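Local coordinates for protein gamma-glutamyl phosphate reductase (PDB 1VLU) that catalyses the NADPH-dependent reduction of L-gamma-glutamyl phosphate to glutamate semialdehyde and phosphate, the second step of proline biosynthesis from glutamate, at residues Asp203-Asp208 with Arg224-Thr229. Sequence-based numbering, arbitrary orientation.
Sequences DLLDQD and RKIKDT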
ATOM      1  N   ASP A 203      10.327  -7.766   9.266  1.00 89.26           N
ATOM      2  CA  ASP A 203       8.873  -7.921   9.140  1.00 84.80           C
ATOM      3  C   ASP A 203       8.084  -6.627   9.398  1.00 78.24           C
ATOM      4  O   ASP A 203       6.951  -6.510   8.932  1.00 78.81           O
ATOM      5  CB  ASP A 203       8.362  -9.021  10.080  1.00 85.99           C
ATOM      6  CG  ASP A 203       8.211 -10.367   9.397  1.00 93.80           C
ATOM      7  OD1 ASP A 203       8.532 -10.481   8.193  1.00103.79           O
ATOM      8  OD2 ASP A 203       7.763 -11.322  10.074  1.00101.62           O
ATOM      9  N   LEU A 204       8.671  -5.684  10.146  1.00 70.47           N
ATOM     10  CA  LEU A 204       8.055  -4.369  10.408  1.00 64.02           C
ATOM     11  C   LEU A 204       7.790  -3.552   9.154  1.00 59.15           C
ATOM     12  O   LEU A 204       6.823  -2.807   9.102  1.00 58.85           O
ATOM     13  CB  LEU A 204       8.903  -3.529  11.367  1.00 62.79           C
ATOM     14  CG  LEU A 204       8.803  -3.775  12.866  1.00 61.50           C
ATOM     15  CD1 LEU A 204       9.892  -2.996  13.623  1.00 61.61           C
ATOM     16  CD2 LEU A 204       7.417  -3.467  13.416  1.00 58.11           C
ATOM     17  N   LEU A 205       8.666  -3.678   8.161  1.00 57.66           N
ATOM     18  CA  LEU A 205       8.495  -3.046   6.859  1.00 55.97           C
ATOM     19  C   LEU A 205       7.327  -3.602   6.028  1.00 59.43           C
ATOM     20  O   LEU A 205       6.935  -2.999   5.014  1.00 59.45           O
ATOM     21  CB  LEU A 205       9.801  -3.104   6.078  1.00 55.42           C
ATOM     22  CG  LEU A 205      10.868  -2.095   6.520  1.00 57.06           C
ATOM     23  CD1 LEU A 205      12.230  -2.413   5.920  1.00 59.91           C
ATOM     24  CD2 LEU A 205      10.457  -0.663   6.202  1.00 51.71           C
ATOM     25  N   ASP A 206       6.766  -4.734   6.470  1.00 59.99           N
ATOM     26  CA  ASP A 206       5.582  -5.329   5.856  1.00 62.73           C
ATOM     27  C   ASP A 206       4.264  -4.860   6.509  1.00 63.92           C
ATOM     28  O   ASP A 206       3.175  -5.217   6.041  1.00 64.88           O
ATOM     29  CB  ASP A 206       5.659  -6.869   5.931  1.00 65.29           C
ATOM     30  CG  ASP A 206       6.863  -7.450   5.182  1.00 71.50           C
ATOM     31  OD1 ASP A 206       7.429  -6.764   4.296  1.00 81.22           O
ATOM     32  OD2 ASP A 206       7.238  -8.610   5.482  1.00 80.44           O
ATOM     33  N   GLN A 207       4.353  -4.062   7.575  1.00 62.20           N
ATOM     34  CA  GLN A 207       3.162  -3.700   8.348  1.00 59.48           C
ATOM     35  C   GLN A 207       2.483  -2.446   7.847  1.00 58.53           C
ATOM     36  O   GLN A 207       2.119  -1.605   8.631  1.00 58.49           O
ATOM     37  CB  GLN A 207       3.489  -3.551   9.848  1.00 60.98           C
ATOM     38  CG  GLN A 207       4.174  -4.774  10.495  1.00 56.69           C
ATOM     39  CD  GLN A 207       3.439  -6.054  10.185  1.00 63.68           C
ATOM     40  OE1 GLN A 207       2.211  -6.108  10.294  1.00 61.99           O
ATOM     41  NE2 GLN A 207       4.178  -7.085   9.773  1.00 61.16           N
ATOM     42  N   ASP A 208       2.268  -2.336   6.545  1.00 60.13           N
ATOM     43  CA  ASP A 208       1.679  -1.130   5.994  1.00 60.71           C
ATOM     44  C   ASP A 208       0.184  -0.917   6.253  1.00 61.02           C
ATOM     45  O   ASP A 208      -0.345   0.143   5.907  1.00 62.03           O
ATOM     46  CB  ASP A 208       2.015  -0.986   4.519  1.00 61.81           C
ATOM     47  CG  ASP A 208       1.218  -1.907   3.641  1.00 69.36           C
ATOM     48  OD1 ASP A 208       0.950  -3.059   4.045  1.00 75.47           O
ATOM     49  OD2 ASP A 208       0.872  -1.461   2.526  1.00 83.55           O
ATOM     50  N   ARG A 224      17.847   2.724  -0.012  1.00 61.22           N
ATOM     51  CA  ARG A 224      17.631   1.766  -1.104  1.00 61.05           C
ATOM     52  C   ARG A 224      17.095   0.438  -0.629  1.00 60.03           C
ATOM     53  O   ARG A 224      16.202  -0.130  -1.240  1.00 61.63           O
ATOM     54  CB  ARG A 224      18.930   1.513  -1.861  1.00 61.46           C
ATOM     55  CG  ARG A 224      19.271   2.581  -2.842  1.00 58.06           C
ATOM     56  CD  ARG A 224      20.666   2.375  -3.404  1.00 60.28           C
ATOM     57  NE  ARG A 224      20.950   3.443  -4.354  1.00 60.93           N
ATOM     58  CZ  ARG A 224      20.832   3.335  -5.670  1.00 57.48           C
ATOM     59  NH1 ARG A 224      20.466   2.182  -6.229  1.00 57.97           N
ATOM     60  NH2 ARG A 224      21.096   4.390  -6.427  1.00 68.49           N
ATOM     61  N   LYS A 225      17.657  -0.060   0.461  1.00 61.16           N
ATOM     62  CA  LYS A 225      17.214  -1.321   1.045  1.00 60.88           C
ATOM     63  C   LYS A 225      15.771  -1.204   1.534  1.00 59.62           C
ATOM     64  O   LYS A 225      14.950  -2.072   1.237  1.00 59.42           O
ATOM     65  CB  LYS A 225      18.156  -1.757   2.176  1.00 59.62           C
ATOM     66  CG  LYS A 225      18.060  -3.237   2.532  1.00 64.66           C
ATOM     67  N   ILE A 226      15.481  -0.135   2.283  1.00 58.84           N
ATOM     68  CA  ILE A 226      14.136   0.142   2.790  1.00 57.39           C
ATOM     69  C   ILE A 226      13.143   0.278   1.639  1.00 59.44           C
ATOM     70  O   ILE A 226      12.103  -0.354   1.653  1.00 59.79           O
ATOM     71  CB  ILE A 226      14.099   1.417   3.702  1.00 57.82           C
ATOM     72  CG1 ILE A 226      14.776   1.146   5.051  1.00 54.97           C
ATOM     73  CG2 ILE A 226      12.645   1.919   3.930  1.00 49.34           C
ATOM     74  CD1 ILE A 226      15.267   2.415   5.761  1.00 56.58           C
ATOM     75  N   LYS A 227      13.461   1.100   0.646  1.00 61.97           N
ATOM     76  CA  LYS A 227      12.589   1.257  -0.512  1.00 65.48           C
ATOM     77  C   LYS A 227      12.214  -0.061  -1.184  1.00 68.57           C
ATOM     78  O   LYS A 227      11.066  -0.251  -1.561  1.00 70.45           O
ATOM     79  CB  LYS A 227      13.201   2.232  -1.522  1.00 65.80           C
ATOM     80  CG  LYS A 227      12.438   3.528  -1.643  1.00 70.02           C
ATOM     81  CD  LYS A 227      11.130   3.237  -2.374  1.00 76.11           C
ATOM     82  CE  LYS A 227      10.148   4.362  -2.314  1.00 72.03           C
ATOM     83  NZ  LYS A 227       8.832   3.802  -2.705  1.00 77.05           N
ATOM     84  N   ASP A 228      13.162  -0.988  -1.300  1.00 70.05           N
ATOM     85  CA  ASP A 228      12.893  -2.267  -1.956  1.00 71.76           C
ATOM     86  C   ASP A 228      12.176  -3.310  -1.091  1.00 72.39           C
ATOM     87  O   ASP A 228      11.737  -4.349  -1.597  1.00 73.36           O
ATOM     88  CB  ASP A 228      14.174  -2.856  -2.557  1.00 72.68           C
ATOM     89  CG  ASP A 228      14.445  -2.357  -3.970  1.00 74.87           C
ATOM     90  OD1 ASP A 228      13.667  -1.523  -4.489  1.00 73.53           O
ATOM     91  OD2 ASP A 228      15.441  -2.808  -4.567  1.00 79.55           O
ATOM     92  N   THR A 229      12.028  -3.029   0.196  1.00 70.85           N
ATOM     93  CA  THR A 229      11.438  -4.004   1.105  1.00 70.16           C
ATOM     94  C   THR A 229      10.152  -3.518   1.752  1.00 66.84           C
ATOM     95  O   THR A 229       9.719  -4.069   2.776  1.00 67.09           O
ATOM     96  CB  THR A 229      12.425  -4.402   2.219  1.00 70.49           C
ATOM     97  OG1 THR A 229      13.761  -4.344   1.721  1.00 74.25           O
ATOM     98  CG2 THR A 229      12.136  -5.825   2.712  1.00 79.54           C
TER
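Within the aldehyde dehydrogenase family region, the 3-10 turn 204-206, in the loop between strands 192-194 and 213-217, packs through Leu205 against Ile226 of helix 220-228 and against Thr229. CB of Leu205 lies 3.4 Å from the carbonyl O of Thr229, a van der Waals approach; no hydrogen bond links the two segments. With CG anti to its own carbonyl carbon (chi1 -77°), Leu205 points its branched end at segment 224-229: CD1 comes within 4.2 Å of CB of Thr229, while CD2 meets CG2 of Ile226 at 4.1 Å, the two side chains crossing nearly at right angles. The Thr229 hydroxyl turns back and donates to the carbonyl O of Lys225 (OG1 to O 2.6 Å), tying the threonine back to Lys225. On the other segment, Asp203 O is gripped from opposite faces by Asp206 N and, at 3.0 Å, by Gln207 NE2; the Gln207 side chain folds back over its own segment, NE2 standing above the carbonyl plane (42° out of it). Leu205 O also accepts a hydrogen bond from Thr230 OG1. Leu205 and Ile226 together rest on Ile133 of strand 118-134 and Val214 of strand 213-217, whereas Leu204 and Gln207 pack against helix 15-30.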